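Local coordinates for protein glycinin A3B4 subunit (Glycine max, PDB 2D5F) that probably serves as a seed storage reserve of soybean, an 11S globulin of two cupin domains that assembles into hexamers, at residues S63-M68 against F152-D157; M329-N334 against L359-Q364; A388-Y393 against V443-H448. All coordinates share one frame; numbering follows the deposited sequence.

Contact 1: S63-M68 against F152-D157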
ATOM      1  N   SER B  63       9.531 -24.693   8.641  1.00 16.72           N
ATOM      2  CA  SER B  63       8.145 -24.962   9.011  1.00 18.12           C
ATOM      3  C   SER B  63       7.242 -24.027   8.201  1.00 18.96           C
ATOM      4  O   SER B  63       7.660 -22.933   7.810  1.00 18.48           O
ATOM      5  CB  SER B  63       7.934 -24.734  10.510  1.00 16.33           C
ATOM      6  OG  SER B  63       8.679 -25.671  11.274  1.00 23.22           O
ATOM      7  N   PRO B  64       5.993 -24.443   7.945  1.00 18.72           N
ATOM      8  CA  PRO B  64       5.021 -23.660   7.170  1.00 15.51           C
ATOM      9  C   PRO B  64       4.313 -22.507   7.882  1.00 20.02           C
ATOM     10  O   PRO B  64       3.174 -22.180   7.554  1.00 22.86           O
ATOM     11  CB  PRO B  64       4.043 -24.726   6.687  1.00 16.20           C
ATOM     12  CG  PRO B  64       3.976 -25.640   7.869  1.00 21.28           C
ATOM     13  CD  PRO B  64       5.440 -25.763   8.298  1.00 17.65           C
ATOM     14  N   TYR B  65       4.983 -21.894   8.851  1.00 16.39           N
ATOM     15  CA  TYR B  65       4.416 -20.758   9.576  1.00 17.96           C
ATOM     16  C   TYR B  65       5.582 -20.006  10.188  1.00 13.11           C
ATOM     17  O   TYR B  65       6.677 -20.540  10.297  1.00 17.17           O
ATOM     18  CB  TYR B  65       3.447 -21.219  10.679  1.00 15.88           C
ATOM     19  CG  TYR B  65       3.919 -22.444  11.437  1.00 21.00           C
ATOM     20  CD1 TYR B  65       3.465 -23.721  11.090  1.00 17.15           C
ATOM     21  CD2 TYR B  65       4.852 -22.333  12.469  1.00 16.97           C
ATOM     22  CE1 TYR B  65       3.930 -24.859  11.750  1.00 16.40           C
ATOM     23  CE2 TYR B  65       5.326 -23.462  13.133  1.00 17.48           C
ATOM     24  CZ  TYR B  65       4.862 -24.723  12.767  1.00 15.63           C
ATOM     25  OH  TYR B  65       5.348 -25.844  13.408  1.00 22.97           O
ATOM     26  N   PRO B  66       5.378 -18.742  10.562  1.00 17.10           N
ATOM     27  CA  PRO B  66       6.537 -18.069  11.145  1.00 20.31           C
ATOM     28  C   PRO B  66       6.767 -18.453  12.600  1.00 20.46           C
ATOM     29  O   PRO B  66       5.873 -18.974  13.268  1.00 12.95           O
ATOM     30  CB  PRO B  66       6.214 -16.588  10.959  1.00 21.82           C
ATOM     31  CG  PRO B  66       4.741 -16.539  10.959  1.00 22.83           C
ATOM     32  CD  PRO B  66       4.313 -17.783  10.218  1.00 23.25           C
ATOM     33  N   GLN B  67       7.995 -18.237  13.060  1.00 22.69           N
ATOM     34  CA  GLN B  67       8.360 -18.506  14.444  1.00 21.62           C
ATOM     35  C   GLN B  67       9.007 -17.233  14.960  1.00 16.57           C
ATOM     36  O   GLN B  67       9.738 -16.560  14.229  1.00 18.82           O
ATOM     37  CB  GLN B  67       9.398 -19.630  14.558  1.00 18.72           C
ATOM     38  CG  GLN B  67       8.943 -21.012  14.141  1.00 26.82           C
ATOM     39  CD  GLN B  67      10.057 -22.043  14.282  1.00 23.76           C
ATOM     40  OE1 GLN B  67      10.587 -22.254  15.373  1.00 25.27           O
ATOM     41  NE2 GLN B  67      10.418 -22.681  13.174  1.00 24.61           N
ATOM     42  N   MET B  68       8.713 -16.887  16.203  1.00 19.13           N
ATOM     43  CA  MET B  68       9.339 -15.731  16.826  1.00 14.36           C
ATOM     44  C   MET B  68      10.060 -16.340  18.018  1.00 15.88           C
ATOM     45  O   MET B  68       9.436 -16.936  18.886  1.00 17.60           O
ATOM     46  CB  MET B  68       8.314 -14.712  17.291  1.00 17.79           C
ATOM     47  CG  MET B  68       8.960 -13.544  18.010  1.00 24.89           C
ATOM     48  SD  MET B  68       7.820 -12.199  18.280  1.00 23.43           S
ATOM     49  CE  MET B  68       8.215 -11.189  16.876  1.00 26.52           C
ATOM     50  N   PHE B 152      -2.071 -16.938   9.048  1.00 22.19           N
ATOM     51  CA  PHE B 152      -2.754 -16.997   7.762  1.00 28.29           C
ATOM     52  C   PHE B 152      -1.928 -17.674   6.666  1.00 24.13           C
ATOM     53  O   PHE B 152      -2.485 -18.323   5.786  1.00 31.70           O
ATOM     54  CB  PHE B 152      -3.114 -15.574   7.318  1.00 41.16           C
ATOM     55  CG  PHE B 152      -4.090 -15.518   6.181  1.00 47.32           C
ATOM     56  CD1 PHE B 152      -5.428 -15.852   6.377  1.00 56.04           C
ATOM     57  CD2 PHE B 152      -3.679 -15.109   4.915  1.00 55.02           C
ATOM     58  CE1 PHE B 152      -6.348 -15.779   5.328  1.00 56.10           C
ATOM     59  CE2 PHE B 152      -4.592 -15.034   3.858  1.00 57.88           C
ATOM     60  CZ  PHE B 152      -5.929 -15.368   4.068  1.00 50.98           C
ATOM     61  N   ASN B 153      -0.605 -17.522   6.724  1.00 27.87           N
ATOM     62  CA  ASN B 153       0.297 -18.103   5.724  1.00 29.33           C
ATOM     63  C   ASN B 153       0.386 -19.634   5.762  1.00 28.68           C
ATOM     64  O   ASN B 153       0.887 -20.249   4.820  1.00 20.59           O
ATOM     65  CB  ASN B 153       1.716 -17.534   5.881  1.00 42.53           C
ATOM     66  CG  ASN B 153       1.810 -16.062   5.503  1.00 54.08           C
ATOM     67  OD1 ASN B 153       1.444 -15.668   4.390  1.00 52.56           O
ATOM     68  ND2 ASN B 153       2.313 -15.242   6.426  1.00 45.07           N
ATOM     69  N   ASN B 154      -0.079 -20.241   6.850  1.00 21.25           N
ATOM     70  CA  ASN B 154      -0.042 -21.697   6.982  1.00 19.90           C
ATOM     71  C   ASN B 154      -1.294 -22.250   6.318  1.00 18.93           C
ATOM     72  O   ASN B 154      -2.389 -22.158   6.864  1.00 17.41           O
ATOM     73  CB  ASN B 154       0.008 -22.102   8.462  1.00 14.68           C
ATOM     74  CG  ASN B 154      -0.012 -23.614   8.661  1.00 24.76           C
ATOM     75  OD1 ASN B 154       0.093 -24.387   7.703  1.00 28.62           O
ATOM     76  ND2 ASN B 154      -0.144 -24.038   9.906  1.00 21.74           N
ATOM     77  N   GLN B 155      -1.122 -22.816   5.129  1.00 17.05           N
ATOM     78  CA  GLN B 155      -2.244 -23.350   4.374  1.00 18.55           C
ATOM     79  C   GLN B 155      -2.485 -24.838   4.575  1.00 14.97           C
ATOM     80  O   GLN B 155      -3.299 -25.437   3.875  1.00 19.25           O
ATOM     81  CB  GLN B 155      -2.050 -23.033   2.885  1.00 20.49           C
ATOM     82  CG  GLN B 155      -1.823 -21.544   2.632  1.00 21.91           C
ATOM     83  CD  GLN B 155      -1.878 -21.147   1.163  1.00 22.17           C
ATOM     84  OE1 GLN B 155      -1.926 -19.964   0.845  1.00 39.12           O
ATOM     85  NE2 GLN B 155      -1.864 -22.123   0.268  1.00 19.49           N
ATOM     86  N   LEU B 156      -1.792 -25.435   5.539  1.00 17.19           N
ATOM     87  CA  LEU B 156      -1.954 -26.863   5.817  1.00 16.94           C
ATOM     88  C   LEU B 156      -3.073 -27.048   6.845  1.00 21.64           C
ATOM     89  O   LEU B 156      -4.254 -27.067   6.490  1.00 26.63           O
ATOM     90  CB  LEU B 156      -0.619 -27.435   6.306  1.00 12.68           C
ATOM     91  CG  LEU B 156       0.476 -27.340   5.227  1.00 18.67           C
ATOM     92  CD1 LEU B 156       1.805 -27.844   5.752  1.00 15.17           C
ATOM     93  CD2 LEU B 156       0.039 -28.161   4.002  1.00 19.91           C
ATOM     94  N   ASP B 157      -2.713 -27.211   8.112  1.00 22.28           N
ATOM     95  CA  ASP B 157      -3.706 -27.311   9.176  1.00 26.17           C
ATOM     96  C   ASP B 157      -3.048 -26.823  10.454  1.00 19.09           C
ATOM     97  O   ASP B 157      -1.882 -26.445  10.434  1.00 22.20           O
ATOM     98  CB  ASP B 157      -4.267 -28.732   9.330  1.00 23.51           C
ATOM     99  CG  ASP B 157      -3.196 -29.782   9.447  1.00 22.08           C
ATOM    100  OD1 ASP B 157      -3.309 -30.799   8.732  1.00 29.92           O
ATOM    101  OD2 ASP B 157      -2.257 -29.601  10.246  1.00 26.26           O
TER
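Asn154 meets the chain at Pro64 and Tyr65 mainly through its CB, which lies 3.3 Å from Pro64 O. Its CA is equally near that oxygen in a CA-H...O contact bent to 125° at the hydrogen. These carbons are the immediate company of Pro64 O, a carbonyl buried here without a hydrogen-bonding partner in the model. Beside this point the proline ring continues the contact: Pro64 CG rests 3.7 Å from Leu156 CD1, the two side chains crossing at about a right angle. Tyr65 adds a second touch, its CD1 3.8 Å from Asn154 ND2. Ring and amide run side by side with their planes 48° apart.

The amide of Asn154 is held by bonds to its own loop. With CG anti to the backbone N (chi1 178°), OD1 reaches forward along that loop and accepts from Leu156 N at 3.1 Å, closing an Asx turn; the N-H arrives from above the carbonyl plane. ND2 donates to Thr149 O and, weakly, to Asp157 O. This turn also presents Leu156 to Pro64. The phenol of Tyr65 is tethered by its own partner, OH being bonded to Arg161 N, while Ser63 CB lies over one face of the ring, offset toward the rim.

Further out, Gln155 N and Asn153 O bond Gln426 of a neighbouring subunit, so the loop belongs to an intersubunit boundary as well as to this cupin domain. Within the chain, the contact joins the loop between strands 141-147 and 163-164 to the entry of strand 67-73. That strand runs between strands 141-147 and 121-125 in an antiparallel sheet, and helix 362-365 packs on it through Leu362 against Met68.

Contact 2: M329-N334 against L359-Q364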
ATOM      1  N   MET B 329      16.867  -9.526   4.418  1.00 52.62           N
ATOM      2  CA  MET B 329      15.729  -9.250   5.307  1.00 39.93           C
ATOM      3  C   MET B 329      16.224  -9.297   6.762  1.00 44.67           C
ATOM      4  O   MET B 329      16.751 -10.322   7.204  1.00 34.32           O
ATOM      5  CB  MET B 329      14.653 -10.335   5.062  1.00 42.46           C
ATOM      6  CG  MET B 329      13.328 -10.219   5.828  1.00 34.34           C
ATOM      7  SD  MET B 329      12.171 -11.648   5.539  1.00 47.10           S
ATOM      8  CE  MET B 329      11.010 -10.945   4.360  1.00 47.39           C
ATOM      9  N   LYS B 330      16.084  -8.190   7.494  1.00 42.97           N
ATOM     10  CA  LYS B 330      16.521  -8.139   8.893  1.00 32.31           C
ATOM     11  C   LYS B 330      15.620  -9.072   9.676  1.00 27.59           C
ATOM     12  O   LYS B 330      14.402  -8.893   9.692  1.00 31.72           O
ATOM     13  CB  LYS B 330      16.391  -6.724   9.452  1.00 33.23           C
ATOM     14  CG  LYS B 330      16.996  -6.541  10.842  1.00 31.91           C
ATOM     15  CD  LYS B 330      16.654  -5.166  11.393  1.00 39.53           C
ATOM     16  CE  LYS B 330      17.737  -4.619  12.321  1.00 37.97           C
ATOM     17  NZ  LYS B 330      17.900  -5.394  13.572  1.00 46.86           N
ATOM     18  N   LEU B 331      16.208 -10.059  10.345  1.00 18.33           N
ATOM     19  CA  LEU B 331      15.406 -11.025  11.071  1.00 16.79           C
ATOM     20  C   LEU B 331      15.761 -11.232  12.532  1.00 23.33           C
ATOM     21  O   LEU B 331      15.507 -12.301  13.102  1.00 25.82           O
ATOM     22  CB  LEU B 331      15.439 -12.365  10.334  1.00 20.22           C
ATOM     23  CG  LEU B 331      14.678 -12.376   9.006  1.00 23.45           C
ATOM     24  CD1 LEU B 331      14.919 -13.690   8.280  1.00 23.10           C
ATOM     25  CD2 LEU B 331      13.197 -12.177   9.274  1.00 22.69           C
ATOM     26  N   HIS B 332      16.337 -10.210  13.147  1.00 25.07           N
ATOM     27  CA  HIS B 332      16.683 -10.302  14.552  1.00 27.52           C
ATOM     28  C   HIS B 332      16.833  -8.906  15.136  1.00 31.29           C
ATOM     29  O   HIS B 332      17.258  -7.970  14.453  1.00 28.72           O
ATOM     30  CB  HIS B 332      17.956 -11.144  14.728  1.00 42.02           C
ATOM     31  CG  HIS B 332      19.161 -10.360  15.139  1.00 39.99           C
ATOM     32  ND1 HIS B 332      19.781 -10.544  16.356  1.00 42.61           N
ATOM     33  CD2 HIS B 332      19.852  -9.387  14.504  1.00 46.13           C
ATOM     34  CE1 HIS B 332      20.802  -9.714  16.454  1.00 44.76           C
ATOM     35  NE2 HIS B 332      20.868  -9.000  15.345  1.00 49.95           N
ATOM     36  N   GLU B 333      16.456  -8.772  16.400  1.00 29.08           N
ATOM     37  CA  GLU B 333      16.508  -7.497  17.090  1.00 27.20           C
ATOM     38  C   GLU B 333      16.590  -7.753  18.590  1.00 27.42           C
ATOM     39  O   GLU B 333      15.959  -8.682  19.097  1.00 24.83           O
ATOM     40  CB  GLU B 333      15.224  -6.712  16.792  1.00 23.29           C
ATOM     41  CG  GLU B 333      15.267  -5.244  17.171  1.00 32.57           C
ATOM     42  CD  GLU B 333      16.155  -4.443  16.236  1.00 42.28           C
ATOM     43  OE1 GLU B 333      15.997  -4.597  15.007  1.00 51.42           O
ATOM     44  OE2 GLU B 333      17.002  -3.665  16.722  1.00 53.27           O
ATOM     45  N   ASN B 334      17.363  -6.943  19.306  1.00 21.70           N
ATOM     46  CA  ASN B 334      17.427  -7.117  20.747  1.00 23.44           C
ATOM     47  C   ASN B 334      16.130  -6.546  21.296  1.00 20.71           C
ATOM     48  O   ASN B 334      15.653  -5.522  20.810  1.00 22.71           O
ATOM     49  CB  ASN B 334      18.583  -6.345  21.372  1.00 23.08           C
ATOM     50  CG  ASN B 334      18.602  -6.480  22.883  1.00 26.27           C
ATOM     51  OD1 ASN B 334      19.095  -7.478  23.422  1.00 31.18           O
ATOM     52  ND2 ASN B 334      18.031  -5.497  23.576  1.00 19.91           N
ATOM     53  N   LEU B 359      10.921  -4.073  13.218  1.00 22.62           N
ATOM     54  CA  LEU B 359      11.358  -5.179  12.380  1.00 26.52           C
ATOM     55  C   LEU B 359      10.268  -5.328  11.314  1.00 27.95           C
ATOM     56  O   LEU B 359       9.289  -6.048  11.508  1.00 23.38           O
ATOM     57  CB  LEU B 359      11.478  -6.443  13.239  1.00 32.69           C
ATOM     58  CG  LEU B 359      12.409  -7.555  12.774  1.00 29.72           C
ATOM     59  CD1 LEU B 359      13.797  -6.987  12.478  1.00 28.38           C
ATOM     60  CD2 LEU B 359      12.479  -8.625  13.863  1.00 26.10           C
ATOM     61  N   PRO B 360      10.428  -4.635  10.169  1.00 26.67           N
ATOM     62  CA  PRO B 360       9.465  -4.664   9.062  1.00 20.68           C
ATOM     63  C   PRO B 360       9.001  -6.021   8.552  1.00 20.06           C
ATOM     64  O   PRO B 360       7.888  -6.140   8.042  1.00 22.25           O
ATOM     65  CB  PRO B 360      10.152  -3.825   7.979  1.00 22.54           C
ATOM     66  CG  PRO B 360      11.586  -3.987   8.277  1.00 29.20           C
ATOM     67  CD  PRO B 360      11.627  -3.873   9.781  1.00 24.48           C
ATOM     68  N   ALA B 361       9.842  -7.040   8.684  1.00 25.49           N
ATOM     69  CA  ALA B 361       9.472  -8.379   8.231  1.00 28.25           C
ATOM     70  C   ALA B 361       8.240  -8.896   8.989  1.00 25.55           C
ATOM     71  O   ALA B 361       7.479  -9.718   8.476  1.00 26.46           O
ATOM     72  CB  ALA B 361      10.644  -9.336   8.426  1.00 31.16           C
ATOM     73  N   LEU B 362       8.045  -8.404  10.205  1.00 19.82           N
ATOM     74  CA  LEU B 362       6.921  -8.832  11.025  1.00 19.15           C
ATOM     75  C   LEU B 362       5.568  -8.490  10.411  1.00 23.72           C
ATOM     76  O   LEU B 362       4.564  -9.135  10.709  1.00 21.71           O
ATOM     77  CB  LEU B 362       7.041  -8.225  12.426  1.00 17.44           C
ATOM     78  CG  LEU B 362       8.227  -8.780  13.226  1.00 17.00           C
ATOM     79  CD1 LEU B 362       8.393  -8.030  14.528  1.00 16.21           C
ATOM     80  CD2 LEU B 362       8.006 -10.266  13.475  1.00 18.07           C
ATOM     81  N   ARG B 363       5.540  -7.485   9.544  1.00 22.74           N
ATOM     82  CA  ARG B 363       4.293  -7.089   8.910  1.00 24.74           C
ATOM     83  C   ARG B 363       3.650  -8.257   8.163  1.00 26.58           C
ATOM     84  O   ARG B 363       2.439  -8.450   8.225  1.00 25.98           O
ATOM     85  CB  ARG B 363       4.536  -5.925   7.953  1.00 22.90           C
ATOM     86  CG  ARG B 363       3.263  -5.247   7.504  1.00 28.46           C
ATOM     87  CD  ARG B 363       3.540  -3.819   7.069  1.00 42.43           C
ATOM     88  NE  ARG B 363       2.371  -2.973   7.278  1.00 49.06           N
ATOM     89  CZ  ARG B 363       1.227  -3.102   6.612  1.00 58.38           C
ATOM     90  NH1 ARG B 363       1.096  -4.042   5.685  1.00 56.35           N
ATOM     91  NH2 ARG B 363       0.207  -2.297   6.884  1.00 61.35           N
ATOM     92  N   GLN B 364       4.457  -9.052   7.473  1.00 20.61           N
ATOM     93  CA  GLN B 364       3.907 -10.194   6.749  1.00 25.39           C
ATOM     94  C   GLN B 364       3.694 -11.435   7.615  1.00 26.86           C
ATOM     95  O   GLN B 364       2.976 -12.346   7.214  1.00 27.94           O
ATOM     96  CB  GLN B 364       4.810 -10.564   5.569  1.00 34.08           C
ATOM     97  CG  GLN B 364       4.844  -9.521   4.463  1.00 49.52           C
ATOM     98  CD  GLN B 364       3.454  -9.098   4.006  1.00 58.16           C
ATOM     99  OE1 GLN B 364       2.743  -8.382   4.714  1.00 62.45           O
ATOM    100  NE2 GLN B 364       3.059  -9.547   2.820  1.00 63.76           N
TER
HETATM  101  O   HOH W   1      13.158  -6.643   8.899  1.00 32.96           O
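Leu359 carries its CG anti to the backbone N (chi1 -156°), which brings CD1 up to Lys330; the lysine also starts anti (chi1 -172°), and its bends at chi3 and chi4 carry NZ forward to the start of strand 332-334. The two side chains cross at about a right angle, with Leu359 CD1 3.6 Å from Lys330 CD and 3.4 Å from Lys330 O. Beyond this methyl, Lys330 NZ donates to His332 O at 2.8 Å, nearly in line with the C=O bond, and forms a salt bridge with Glu333 OE1, approached from above the carboxylate plane. Glu333 OE2 has a second cation in Arg340. Replacing Lys330 with an alanine would probably leave Glu333 OE1 without its ion-pair partner and uncover one side of Leu359.

Ala361 CB touches both Met329 CG, 3.8 Å away, and Leu331 CD2, at 3.9 Å. Ala361 belongs to the type I turn from Leu359 to Leu362. One water receives a weak bond from Ala361 N and donates to Lys330 O at 2.7 Å. The contact thus joins strand 332-334 to this turn by apolar packing and a water bridge, an organisation likely to shelter the salt bridge beside Leu359.

Contact 3: A388-Y393 against V443-H448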
ATOM      1  N   ALA B 388      -5.200  -8.668  19.535  1.00 17.56           N
ATOM      2  CA  ALA B 388      -4.370  -9.862  19.475  1.00 22.27           C
ATOM      3  C   ALA B 388      -4.395 -10.733  20.715  1.00 18.00           C
ATOM      4  O   ALA B 388      -4.582 -10.242  21.821  1.00 18.31           O
ATOM      5  CB  ALA B 388      -2.933  -9.464  19.179  1.00 18.07           C
ATOM      6  N   ASN B 389      -4.223 -12.035  20.509  1.00 17.46           N
ATOM      7  CA  ASN B 389      -4.127 -12.964  21.617  1.00 17.45           C
ATOM      8  C   ASN B 389      -2.680 -12.791  22.060  1.00 19.75           C
ATOM      9  O   ASN B 389      -1.840 -12.336  21.277  1.00 19.93           O
ATOM     10  CB  ASN B 389      -4.343 -14.410  21.164  1.00 18.88           C
ATOM     11  CG  ASN B 389      -5.796 -14.751  20.974  1.00 20.03           C
ATOM     12  OD1 ASN B 389      -6.645 -14.335  21.758  1.00 16.42           O
ATOM     13  ND2 ASN B 389      -6.094 -15.532  19.941  1.00 17.98           N
ATOM     14  N   SER B 390      -2.376 -13.158  23.298  1.00 16.96           N
ATOM     15  CA  SER B 390      -1.017 -13.008  23.798  1.00 21.56           C
ATOM     16  C   SER B 390      -0.572 -14.249  24.540  1.00 15.47           C
ATOM     17  O   SER B 390      -1.401 -14.997  25.060  1.00 21.87           O
ATOM     18  CB  SER B 390      -0.930 -11.814  24.752  1.00 18.54           C
ATOM     19  OG  SER B 390      -1.228 -10.607  24.086  1.00 30.43           O
ATOM     20  N   VAL B 391       0.737 -14.467  24.579  1.00 16.56           N
ATOM     21  CA  VAL B 391       1.297 -15.608  25.298  1.00 17.28           C
ATOM     22  C   VAL B 391       2.504 -15.125  26.095  1.00 19.39           C
ATOM     23  O   VAL B 391       3.515 -14.688  25.529  1.00 16.73           O
ATOM     24  CB  VAL B 391       1.745 -16.734  24.344  1.00 22.14           C
ATOM     25  CG1 VAL B 391       2.162 -17.958  25.156  1.00 19.58           C
ATOM     26  CG2 VAL B 391       0.612 -17.087  23.385  1.00 19.09           C
ATOM     27  N   ILE B 392       2.381 -15.190  27.412  1.00 17.86           N
ATOM     28  CA  ILE B 392       3.443 -14.765  28.302  1.00 17.35           C
ATOM     29  C   ILE B 392       4.350 -15.929  28.661  1.00 16.42           C
ATOM     30  O   ILE B 392       3.881 -17.030  28.941  1.00 19.28           O
ATOM     31  CB  ILE B 392       2.876 -14.212  29.627  1.00 18.86           C
ATOM     32  CG1 ILE B 392       2.077 -12.935  29.372  1.00 17.46           C
ATOM     33  CG2 ILE B 392       4.011 -13.928  30.601  1.00 19.18           C
ATOM     34  CD1 ILE B 392       1.282 -12.477  30.577  1.00 22.92           C
ATOM     35  N   TYR B 393       5.655 -15.691  28.621  1.00 16.84           N
ATOM     36  CA  TYR B 393       6.620 -16.704  29.028  1.00 21.33           C
ATOM     37  C   TYR B 393       7.514 -15.978  30.028  1.00 22.95           C
ATOM     38  O   TYR B 393       8.155 -14.987  29.682  1.00 20.29           O
ATOM     39  CB  TYR B 393       7.473 -17.210  27.863  1.00 20.88           C
ATOM     40  CG  TYR B 393       8.547 -18.172  28.332  1.00 18.41           C
ATOM     41  CD1 TYR B 393       8.247 -19.509  28.597  1.00 20.75           C
ATOM     42  CD2 TYR B 393       9.840 -17.720  28.611  1.00 24.92           C
ATOM     43  CE1 TYR B 393       9.208 -20.375  29.137  1.00 27.35           C
ATOM     44  CE2 TYR B 393      10.811 -18.576  29.152  1.00 27.65           C
ATOM     45  CZ  TYR B 393      10.481 -19.904  29.415  1.00 28.98           C
ATOM     46  OH  TYR B 393      11.417 -20.745  29.976  1.00 26.21           O
ATOM     47  N   VAL B 443       6.232 -11.307  26.006  1.00 24.51           N
ATOM     48  CA  VAL B 443       4.842 -11.574  25.675  1.00 26.59           C
ATOM     49  C   VAL B 443       4.743 -11.594  24.174  1.00 20.33           C
ATOM     50  O   VAL B 443       4.985 -10.579  23.529  1.00 25.12           O
ATOM     51  CB  VAL B 443       3.877 -10.476  26.137  1.00 27.68           C
ATOM     52  CG1 VAL B 443       2.439 -10.966  25.989  1.00 23.53           C
ATOM     53  CG2 VAL B 443       4.164 -10.085  27.537  1.00 38.34           C
ATOM     54  N   PHE B 444       4.399 -12.745  23.617  1.00 22.52           N
ATOM     55  CA  PHE B 444       4.244 -12.843  22.179  1.00 20.60           C
ATOM     56  C   PHE B 444       2.799 -12.448  21.869  1.00 17.75           C
ATOM     57  O   PHE B 444       1.880 -12.839  22.584  1.00 19.54           O
ATOM     58  CB  PHE B 444       4.508 -14.273  21.714  1.00 22.16           C
ATOM     59  CG  PHE B 444       5.872 -14.802  22.083  1.00 16.68           C
ATOM     60  CD1 PHE B 444       6.028 -15.664  23.167  1.00 14.69           C
ATOM     61  CD2 PHE B 444       6.993 -14.469  21.324  1.00 19.73           C
ATOM     62  CE1 PHE B 444       7.279 -16.194  23.489  1.00 21.80           C
ATOM     63  CE2 PHE B 444       8.255 -14.993  21.636  1.00 25.78           C
ATOM     64  CZ  PHE B 444       8.399 -15.857  22.719  1.00 19.73           C
ATOM     65  N   LYS B 445       2.593 -11.655  20.826  1.00 18.40           N
ATOM     66  CA  LYS B 445       1.241 -11.246  20.452  1.00 15.87           C
ATOM     67  C   LYS B 445       1.042 -11.558  18.973  1.00 14.96           C
ATOM     68  O   LYS B 445       1.910 -11.261  18.146  1.00 15.01           O
ATOM     69  CB  LYS B 445       1.034  -9.755  20.740  1.00 17.82           C
ATOM     70  CG  LYS B 445       1.274  -9.404  22.211  1.00 21.81           C
ATOM     71  CD  LYS B 445       0.917  -7.965  22.539  1.00 16.59           C
ATOM     72  CE  LYS B 445       1.242  -7.652  23.993  1.00 15.91           C
ATOM     73  NZ  LYS B 445       0.881  -6.252  24.333  1.00 17.94           N
ATOM     74  N   THR B 446      -0.101 -12.162  18.651  1.00 13.85           N
ATOM     75  CA  THR B 446      -0.404 -12.567  17.281  1.00 16.79           C
ATOM     76  C   THR B 446      -0.922 -11.498  16.313  1.00 18.09           C
ATOM     77  O   THR B 446      -1.942 -11.673  15.640  1.00 18.50           O
ATOM     78  CB  THR B 446      -1.364 -13.784  17.275  1.00 16.03           C
ATOM     79  OG1 THR B 446      -2.508 -13.505  18.088  1.00 15.63           O
ATOM     80  CG2 THR B 446      -0.650 -15.013  17.828  1.00 19.97           C
ATOM     81  N   HIS B 447      -0.193 -10.391  16.254  1.00 22.24           N
ATOM     82  CA  HIS B 447      -0.492  -9.296  15.348  1.00 22.73           C
ATOM     83  C   HIS B 447       0.831  -8.562  15.160  1.00 17.23           C
ATOM     84  O   HIS B 447       1.601  -8.422  16.113  1.00 18.43           O
ATOM     85  CB  HIS B 447      -1.564  -8.375  15.932  1.00 17.77           C
ATOM     86  CG  HIS B 447      -2.103  -7.383  14.947  1.00 18.33           C
ATOM     87  ND1 HIS B 447      -1.400  -6.264  14.553  1.00 21.42           N
ATOM     88  CD2 HIS B 447      -3.268  -7.358  14.255  1.00 22.26           C
ATOM     89  CE1 HIS B 447      -2.108  -5.593  13.661  1.00 25.45           C
ATOM     90  NE2 HIS B 447      -3.245  -6.236  13.462  1.00 23.30           N
ATOM     91  N   HIS B 448       1.098  -8.108  13.931  1.00 20.84           N
ATOM     92  CA  HIS B 448       2.347  -7.416  13.592  1.00 17.54           C
ATOM     93  C   HIS B 448       2.525  -6.081  14.305  1.00 18.84           C
ATOM     94  O   HIS B 448       3.639  -5.576  14.427  1.00 19.02           O
ATOM     95  CB  HIS B 448       2.441  -7.207  12.070  1.00 18.86           C
ATOM     96  CG  HIS B 448       1.577  -6.098  11.543  1.00 23.38           C
ATOM     97  ND1 HIS B 448       1.991  -4.781  11.505  1.00 24.77           N
ATOM     98  CD2 HIS B 448       0.322  -6.110  11.029  1.00 20.93           C
ATOM     99  CE1 HIS B 448       1.031  -4.032  10.990  1.00 23.11           C
ATOM    100  NE2 HIS B 448       0.008  -4.815  10.693  1.00 21.51           N
TER
HETATM  101  O   HOH W   2      -4.200 -15.895  17.759  1.00 22.25           O
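Val391 and Phe444 form a hydrogen-bonded pair of neighbouring antiparallel strands in a sheet of the second cupin domain's beta-barrel. Val391 N donates to Phe444 O at 2.8 Å, in the carbonyl plane, and Phe444 N returns a bond to Val391 O. Phe444 keeps its CG beside the backbone N (chi1 -58°), a setting that leaves CD1 3.6 Å from Val391 O; the ring then continues to Leu146 of the first domain.

The flanking non-hydrogen-bonded pairs send their side chains to the other face. Val443 has CG1 anti to its own N (chi1 -169°), bringing this methyl against Ser390 CB, at 3.7 Å, and Ile392 CG1, at 3.9 Å; the valine and isoleucine run side by side. Lys445 stays extended beyond CG, and its aliphatic carbons pass Ser390 OG on the way to a bond from NZ to Gln370. The serine hydroxyl itself is paired with Asn385.

Past the strand end, Thr446 N bonds Asn389 O, and Ala388 CB packs on His447 CB. Asn389 ND2 bonds the backbone O of Gln155 of a neighbouring subunit. A water also links Asn389 to Thr446, lying 2.9 Å from Asn389 ND2 and from Thr446 OG1.

The three contacts lie close together, each pair of centres about 16 Å apart. Contacts 1 and 2 reach the same sheet and are joined where Asn153 ND2 lies 3.1 Å from Gln364 O, a probable hydrogen bond, and where Met68 CE packs 3.5 Å from Leu362 CD2. Contact 3, in the second cupin domain, reaches contact 1 through Phe444 CE2, 3.6 Å from Met68 O, and contact 2 through His448 CB, 3.2 Å from Leu362 O. Toward the carbonate pocket, Gln67 of contact 1 bonds Arg50, a pocket residue. In the second domain, the side chain of Val443 in contact 3 lies about 4 Å from a bound magnesium ion.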